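Local coordinates for protein N-alpha-acetyltransferase 35, NatC auxiliary subunit (Saccharomyces cerevisiae, PDB 6YGA) that acts as the auxiliary subunit of the yeast NatC N-terminal acetyltransferase, the complex that acetylates the N-terminal methionine of the L-A virus Gag protein, at residues Val430-Gln433 and Val434-Ser437; Gln668-Ser671 and Leu672-Tyr675; Lys677-His680 and Thr681-Leu685. One frame throughout, in Å; residues are numbered along the deposited sequence.

In the fold
All three contacts are local, made between neighbours along the chain in a largely helical subunit. Interaction 1 is a surface contact, its centre about 32 Å from the centre of the chain, and it joins the end of helix 406-429 to the start of helix 433-456. Interactions 2 and 3 are partly buried and adjoin on helix 668-701, with centres about 14 Å apart. Interaction 1 uses the two opening backbone bonds of a helix and a serine hydroxyl at the edge of a tyrosine ring. Interaction 2 adds tyrosines facing helix 619-653 and W719. Interaction 3 adds a serine bonded back to its own helix and two lysines that share a bound 1,2-ethanediol.

Interaction 1 (Val430-Gln433 and Val434-Ser437); sequences VNSQ and VYCS
S432 carries its hydroxyl OG opposite the backbone N (chi1 -172°), while Y435 has its ring folded back beside its own N (chi1 -58°), and these two rotations bring hydroxyl and ring together. The approach is at the ring edge, near the ring plane: S432 OG lies 3.1 Å from Y435 CD2 and 3.8 Å from Y435 CE2, so the oxygen lies beside the CD2-CE2 edge and not over the pi face. Although S432 occupies the N-cap position, OG makes no capping bond.

The backbone holds this turn. C436 N donates to S432 O at 3.0 Å, with the donor in the carbonyl plane. S437 N reaches Q433 O at 2.8 Å, but here the donor stands about 40° above the carbonyl plane, away from either lone pair. This second bond is therefore short yet poorly directed, whereas the first is well aimed. The Q433 side chain turns at its CB-CG bond, which leaves OE1 4.1 Å from C436 SG. That spacing is a van der Waals approach between neighbours one turn apart.

Packing places the junction against other helices. The ring of Y435 meets that of F427 at a shallow angle, and the Y435 side chain also touches Y364 and L365 of helix 360-372, while V434 rests on V368 and C436 on Q424.

The preceding helix ends in an identifiable way. N431 has positive phi, and S432 N bonds back to F427 O while N431 N bonds to E428 O. Together these features mark a Schellman motif closing helix 406-429, with S432 at the N-cap position of helix 433-456: a short interhelical turn within the helical TPR-like region of this subunit.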
loop_
_atom_site.group_PDB
_atom_site.type_symbol
_atom_site.label_atom_id
_atom_site.label_comp_id
_atom_site.label_asym_id
_atom_site.label_seq_id
_atom_site.Cartn_x
_atom_site.Cartn_y
_atom_site.Cartn_z
ATOM N N VAL B 430 -9.914 15.727 33.278
ATOM C CA VAL B 430 -9.148 16.697 34.052
ATOM C C VAL B 430 -9.571 18.130 33.739
ATOM O O VAL B 430 -8.905 19.075 34.171
ATOM C CB VAL B 430 -7.635 16.511 33.843
ATOM C CG1 VAL B 430 -7.206 15.117 34.273
ATOM C CG2 VAL B 430 -7.255 16.768 32.392
ATOM N N ASN B 431 -10.657 18.307 32.982
ATOM C CA ASN B 431 -11.269 19.616 32.748
ATOM C C ASN B 431 -10.302 20.592 32.073
ATOM O O ASN B 431 -10.293 21.789 32.369
ATOM C CB ASN B 431 -11.818 20.202 34.054
ATOM C CG ASN B 431 -13.058 19.472 34.551
ATOM O OD1 ASN B 431 -13.897 19.037 33.761
ATOM N ND2 ASN B 431 -13.180 19.344 35.868
ATOM N N SER B 432 -9.481 20.081 31.156
ATOM C CA SER B 432 -8.583 20.914 30.353
ATOM C C SER B 432 -9.271 21.136 29.010
ATOM O O SER B 432 -9.061 20.391 28.051
ATOM C CB SER B 432 -7.214 20.261 30.194
ATOM O OG SER B 432 -6.299 21.153 29.580
ATOM N N GLN B 433 -10.099 22.182 28.942
ATOM C CA GLN B 433 -11.029 22.348 27.830
ATOM C C GLN B 433 -10.382 22.906 26.567
ATOM O O GLN B 433 -10.902 22.679 25.471
ATOM C CB GLN B 433 -12.193 23.243 28.263
ATOM C CG GLN B 433 -13.078 22.608 29.333
ATOM C CD GLN B 433 -13.586 21.229 28.933
ATOM O OE1 GLN B 433 -14.114 21.042 27.836
ATOM N NE2 GLN B 433 -13.422 20.259 29.819
ATOM N N VAL B 434 -9.265 23.623 26.684
ATOM C CA VAL B 434 -8.583 24.115 25.490
ATOM C C VAL B 434 -7.987 22.954 24.700
ATOM O O VAL B 434 -8.207 22.830 23.489
ATOM C CB VAL B 434 -7.510 25.151 25.870
ATOM C CG1 VAL B 434 -6.761 25.634 24.636
ATOM C CG2 VAL B 434 -8.144 26.326 26.604
ATOM N N TYR B 435 -7.238 22.078 25.374
ATOM C CA TYR B 435 -6.676 20.919 24.684
ATOM C C TYR B 435 -7.767 19.936 24.279
ATOM O O TYR B 435 -7.684 19.316 23.213
ATOM C CB TYR B 435 -5.627 20.231 25.558
ATOM C CG TYR B 435 -4.487 21.138 25.956
ATOM C CD1 TYR B 435 -3.629 21.664 24.999
ATOM C CD2 TYR B 435 -4.271 21.471 27.285
ATOM C CE1 TYR B 435 -2.588 22.498 25.356
ATOM C CE2 TYR B 435 -3.232 22.305 27.653
ATOM C CZ TYR B 435 -2.394 22.815 26.682
ATOM O OH TYR B 435 -1.354 23.644 27.033
ATOM N N CYS B 436 -8.798 19.782 25.116
ATOM C CA CYS B 436 -9.953 18.976 24.731
ATOM C C CYS B 436 -10.589 19.507 23.451
ATOM O O CYS B 436 -10.965 18.731 22.565
ATOM C CB CYS B 436 -10.969 18.945 25.877
ATOM S SG CYS B 436 -12.500 18.039 25.551
ATOM N N SER B 437 -10.684 20.834 23.319
ATOM C CA SER B 437 -11.271 21.426 22.120
ATOM C C SER B 437 -10.432 21.121 20.882
ATOM O O SER B 437 -10.963 20.706 19.847
ATOM C CB SER B 437 -11.437 22.935 22.312
ATOM O OG SER B 437 -11.605 23.607 21.077
#

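Interaction 2 (Gln668-Ser671 and Leu672-Tyr675); sequences QELS and LEYY
E669 O accepts from E673 N at 2.9 Å with an N-H...O angle of 160°, and L670 O takes Y674 N at the same 2.9 Å length. Both belong to the regular i to i+4 pattern of an alpha-helix, here the first two turns of helix 668-701. Q668 O and S671 O accept from L672 N and Y675 N in the same way.

Side chains line up along this frame. L672 places CG 3.3 Å from Q668 O, a contact of aliphatic carbon with carbonyl oxygen. L670 and E673 run side by side in one direction, with L670 CD2 4.2 Å from E673 OE1; both also touch L332 of a loop. The hydroxyl of S671 sits between its own N and carbonyl carbon (chi1 63°), from where OG turns back toward the preceding turn, with V667 O and Q668 O (2.9 Å from OG) both within reach of its one proton.

On the side facing helix 619-653, Y675 packs on I644 and I647, and its OH is hydrogen-bonded to Y540 OH, with a weaker bond to E544. Y674 points elsewhere, making an edge-to-face contact with W719, and its OH bonds a bound 1,2-ethanediol. The two tyrosines still touch: Y674 CD2 stands 3.7 Å above the plane of the Y675 ring, over its centre. At the edge of the same Y675 ring, CD2 lies 3.1 Å from S671 O.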
loop_
_atom_site.group_PDB
_atom_site.type_symbol
_atom_site.label_atom_id
_atom_site.label_comp_id
_atom_site.label_asym_id
_atom_site.label_seq_id
_atom_site.Cartn_x
_atom_site.Cartn_y
_atom_site.Cartn_z
ATOM N N GLN B 668 0.937 26.553 -2.432
ATOM C CA GLN B 668 -0.058 27.429 -3.043
ATOM C C GLN B 668 -0.594 26.840 -4.342
ATOM O O GLN B 668 -1.811 26.781 -4.551
ATOM C CB GLN B 668 0.541 28.818 -3.280
ATOM C CG GLN B 668 -0.452 29.835 -3.822
ATOM C CD GLN B 668 0.195 31.163 -4.147
ATOM O OE1 GLN B 668 1.419 31.292 -4.133
ATOM N NE2 GLN B 668 -0.626 32.165 -4.444
ATOM N N GLU B 669 0.300 26.385 -5.223
ATOM C CA GLU B 669 -0.140 25.814 -6.492
ATOM C C GLU B 669 -0.972 24.551 -6.279
ATOM O O GLU B 669 -2.008 24.365 -6.930
ATOM C CB GLU B 669 1.067 25.514 -7.385
ATOM C CG GLU B 669 1.996 26.695 -7.658
ATOM C CD GLU B 669 3.194 26.732 -6.727
ATOM O OE1 GLU B 669 3.005 26.570 -5.503
ATOM O OE2 GLU B 669 4.327 26.917 -7.218
ATOM N N LEU B 670 -0.539 23.672 -5.370
ATOM C CA LEU B 670 -1.253 22.415 -5.157
ATOM C C LEU B 670 -2.632 22.653 -4.553
ATOM O O LEU B 670 -3.593 21.958 -4.903
ATOM C CB LEU B 670 -0.430 21.479 -4.268
ATOM C CG LEU B 670 0.866 20.921 -4.867
ATOM C CD1 LEU B 670 1.800 20.381 -3.789
ATOM C CD2 LEU B 670 0.569 19.841 -5.895
ATOM N N SER B 671 -2.757 23.629 -3.651
ATOM C CA SER B 671 -4.064 23.901 -3.061
ATOM C C SER B 671 -5.009 24.516 -4.086
ATOM O O SER B 671 -6.210 24.220 -4.086
ATOM C CB SER B 671 -3.922 24.804 -1.834
ATOM O OG SER B 671 -3.398 26.073 -2.180
ATOM N N LEU B 672 -4.489 25.371 -4.969
ATOM C CA LEU B 672 -5.307 25.891 -6.060
ATOM C C LEU B 672 -5.753 24.765 -6.982
ATOM O O LEU B 672 -6.921 24.700 -7.385
ATOM C CB LEU B 672 -4.531 26.949 -6.843
ATOM C CG LEU B 672 -4.317 28.291 -6.140
ATOM C CD1 LEU B 672 -3.421 29.193 -6.971
ATOM C CD2 LEU B 672 -5.652 28.967 -5.861
ATOM N N GLU B 673 -4.830 23.863 -7.321
ATOM C CA GLU B 673 -5.165 22.736 -8.184
ATOM C C GLU B 673 -6.237 21.861 -7.547
ATOM O O GLU B 673 -7.126 21.352 -8.237
ATOM C CB GLU B 673 -3.902 21.928 -8.485
ATOM C CG GLU B 673 -4.118 20.696 -9.345
ATOM C CD GLU B 673 -2.830 19.926 -9.590
ATOM O OE1 GLU B 673 -1.741 20.489 -9.341
ATOM O OE2 GLU B 673 -2.908 18.755 -10.021
ATOM N N TYR B 674 -6.175 21.689 -6.226
ATOM C CA TYR B 674 -7.192 20.913 -5.524
ATOM C C TYR B 674 -8.570 21.556 -5.651
ATOM O O TYR B 674 -9.540 20.899 -6.048
ATOM C CB TYR B 674 -6.804 20.760 -4.055
ATOM C CG TYR B 674 -7.940 20.303 -3.172
ATOM C CD1 TYR B 674 -8.376 18.986 -3.201
ATOM C CD2 TYR B 674 -8.576 21.185 -2.309
ATOM C CE1 TYR B 674 -9.411 18.557 -2.402
ATOM C CE2 TYR B 674 -9.616 20.766 -1.502
ATOM C CZ TYR B 674 -10.028 19.448 -1.554
ATOM O OH TYR B 674 -11.060 19.016 -0.756
ATOM N N TYR B 675 -8.681 22.843 -5.311
ATOM C CA TYR B 675 -9.985 23.499 -5.367
ATOM C C TYR B 675 -10.491 23.617 -6.797
ATOM O O TYR B 675 -11.706 23.589 -7.028
ATOM C CB TYR B 675 -9.921 24.873 -4.701
ATOM C CG TYR B 675 -9.946 24.790 -3.195
ATOM C CD1 TYR B 675 -11.133 24.547 -2.515
ATOM C CD2 TYR B 675 -8.782 24.935 -2.451
ATOM C CE1 TYR B 675 -11.160 24.460 -1.133
ATOM C CE2 TYR B 675 -8.801 24.851 -1.071
ATOM C CZ TYR B 675 -9.990 24.613 -0.419
ATOM O OH TYR B 675 -10.009 24.527 0.955
#

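Interaction 3 (Lys677-His680 and Thr681-Leu685); sequences KLKH and TSKAL. With EDO (1,2-ethanediol), chain C.
Four consecutive i to i+4 bonds run from K677-H680 to T681-A684 with alpha-helical phi and psi throughout, and K683 N to K679 O is the straightest of them at 3.1 Å and 172°. The side chains add a further bond at L678 O. S682 turns OG to the position beside its own N (chi1 -57°), which points the hydroxyl back toward the N-terminal end of the helix to donate to L678 O at 2.9 Å. S682 N also donates to L678 O, at 3.0 Å, and the two donors arrive from opposite faces of the carbonyl plane. One oxygen is thus gripped twice, and the buried serine hydroxyl has its acceptor within its own helix.

This is a side-chain-to-backbone i to i-4 hydrogen bond within an alpha-helix, and it sits where helix 668-701 packs against two others: S682 touches V640 and I644 of helix 619-653 and L551 of helix 511-564. L678 meets I547 and L551 in the same seam. Away from it, H680 ND1 is bonded to E717 O and T681 OG1 to W719 N, so the helix also holds the loop leading to strand 724-729.

K679 and K683 lie side by side, pointing the same way, with K679 CD 3.8 Å from K683 CE. K683 is extended, whereas K679 kinks at its CG-CD bond (chi3 -57°). K679 NZ and K683 NZ stay 5.3 Å apart, and K679 NZ forms a salt bridge with D645 OD1. A 1,2-ethanediol, probably from the crystallisation liquor, spans the pair: K679 NZ bonds its O1 at 3.0 Å and K683 NZ its O2 at 3.0 Å, while D645 OD2 bonds the same molecule.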
loop_
_atom_site.group_PDB
_atom_site.type_symbol
_atom_site.label_atom_id
_atom_site.label_comp_id
_atom_site.label_asym_id
_atom_site.label_seq_id
_atom_site.Cartn_x
_atom_site.Cartn_y
_atom_site.Cartn_z
ATOM N N LYS B 677 -10.018 21.231 -9.011
ATOM C CA LYS B 677 -10.613 19.911 -9.189
ATOM C C LYS B 677 -11.924 19.791 -8.425
ATOM O O LYS B 677 -12.868 19.146 -8.894
ATOM C CB LYS B 677 -9.634 18.825 -8.741
ATOM C CG LYS B 677 -8.399 18.713 -9.613
ATOM C CD LYS B 677 -7.489 17.588 -9.155
ATOM C CE LYS B 677 -6.419 17.301 -10.198
ATOM N NZ LYS B 677 -5.453 16.268 -9.743
ATOM N N LEU B 678 -12.004 20.408 -7.246
ATOM C CA LEU B 678 -13.250 20.367 -6.493
ATOM C C LEU B 678 -14.352 21.124 -7.225
ATOM O O LEU B 678 -15.513 20.697 -7.229
ATOM C CB LEU B 678 -13.033 20.933 -5.091
ATOM C CG LEU B 678 -14.094 20.603 -4.042
ATOM C CD1 LEU B 678 -14.255 19.098 -3.883
ATOM C CD2 LEU B 678 -13.708 21.245 -2.726
ATOM N N LYS B 679 -14.004 22.244 -7.861
ATOM C CA LYS B 679 -14.991 22.998 -8.626
ATOM C C LYS B 679 -15.493 22.194 -9.817
ATOM O O LYS B 679 -16.686 22.234 -10.143
ATOM C CB LYS B 679 -14.396 24.325 -9.092
ATOM C CG LYS B 679 -15.402 25.236 -9.769
ATOM C CD LYS B 679 -14.721 26.310 -10.598
ATOM C CE LYS B 679 -13.777 27.149 -9.760
ATOM N NZ LYS B 679 -13.221 28.284 -10.542
ATOM N N HIS B 680 -14.596 21.454 -10.477
ATOM C CA HIS B 680 -15.000 20.611 -11.599
ATOM C C HIS B 680 -16.022 19.569 -11.163
ATOM O O HIS B 680 -17.038 19.366 -11.837
ATOM C CB HIS B 680 -13.774 19.935 -12.217
ATOM C CG HIS B 680 -12.884 20.866 -12.984
ATOM N ND1 HIS B 680 -11.571 20.567 -13.279
ATOM C CD2 HIS B 680 -13.122 22.085 -13.525
ATOM C CE1 HIS B 680 -11.037 21.564 -13.964
ATOM N NE2 HIS B 680 -11.957 22.498 -14.127
ATOM N N THR B 681 -15.773 18.904 -10.032
ATOM C CA THR B 681 -16.709 17.900 -9.531
ATOM C C THR B 681 -18.061 18.520 -9.197
ATOM O O THR B 681 -19.110 17.939 -9.504
ATOM C CB THR B 681 -16.115 17.202 -8.305
ATOM O OG1 THR B 681 -15.051 16.335 -8.716
ATOM C CG2 THR B 681 -17.174 16.392 -7.569
ATOM N N SER B 682 -18.055 19.702 -8.574
ATOM C CA SER B 682 -19.305 20.380 -8.241
ATOM C C SER B 682 -20.148 20.627 -9.486
ATOM O O SER B 682 -21.342 20.309 -9.512
ATOM C CB SER B 682 -19.007 21.697 -7.521
ATOM O OG SER B 682 -18.218 21.478 -6.363
ATOM N N LYS B 683 -19.539 21.189 -10.533
ATOM C CA LYS B 683 -20.265 21.412 -11.781
ATOM C C LYS B 683 -20.782 20.101 -12.364
ATOM O O LYS B 683 -21.905 20.042 -12.878
ATOM C CB LYS B 683 -19.371 22.127 -12.792
ATOM C CG LYS B 683 -18.923 23.515 -12.373
ATOM C CD LYS B 683 -17.975 24.113 -13.402
ATOM C CE LYS B 683 -17.584 25.536 -13.042
ATOM N NZ LYS B 683 -16.597 26.084 -14.012
ATOM N N ALA B 684 -19.976 19.037 -12.294
ATOM C CA ALA B 684 -20.390 17.758 -12.863
ATOM C C ALA B 684 -21.583 17.170 -12.121
ATOM O O ALA B 684 -22.420 16.495 -12.733
ATOM C CB ALA B 684 -19.221 16.774 -12.852
ATOM N N LEU B 685 -21.675 17.410 -10.812
ATOM C CA LEU B 685 -22.817 16.925 -10.046
ATOM C C LEU B 685 -24.115 17.556 -10.532
ATOM O O LEU B 685 -25.139 16.874 -10.654
ATOM C CB LEU B 685 -22.605 17.212 -8.558
ATOM C CG LEU B 685 -21.560 16.381 -7.811
ATOM C CD1 LEU B 685 -21.137 17.098 -6.543
ATOM C CD2 LEU B 685 -22.112 15.003 -7.480
HETATM C C1 EDO C . -16.588 29.551 -12.061
HETATM O O1 EDO C . -15.538 30.106 -11.261
HETATM C C2 EDO C . -16.168 29.552 -13.527
HETATM O O2 EDO C . -15.054 28.672 -13.717
#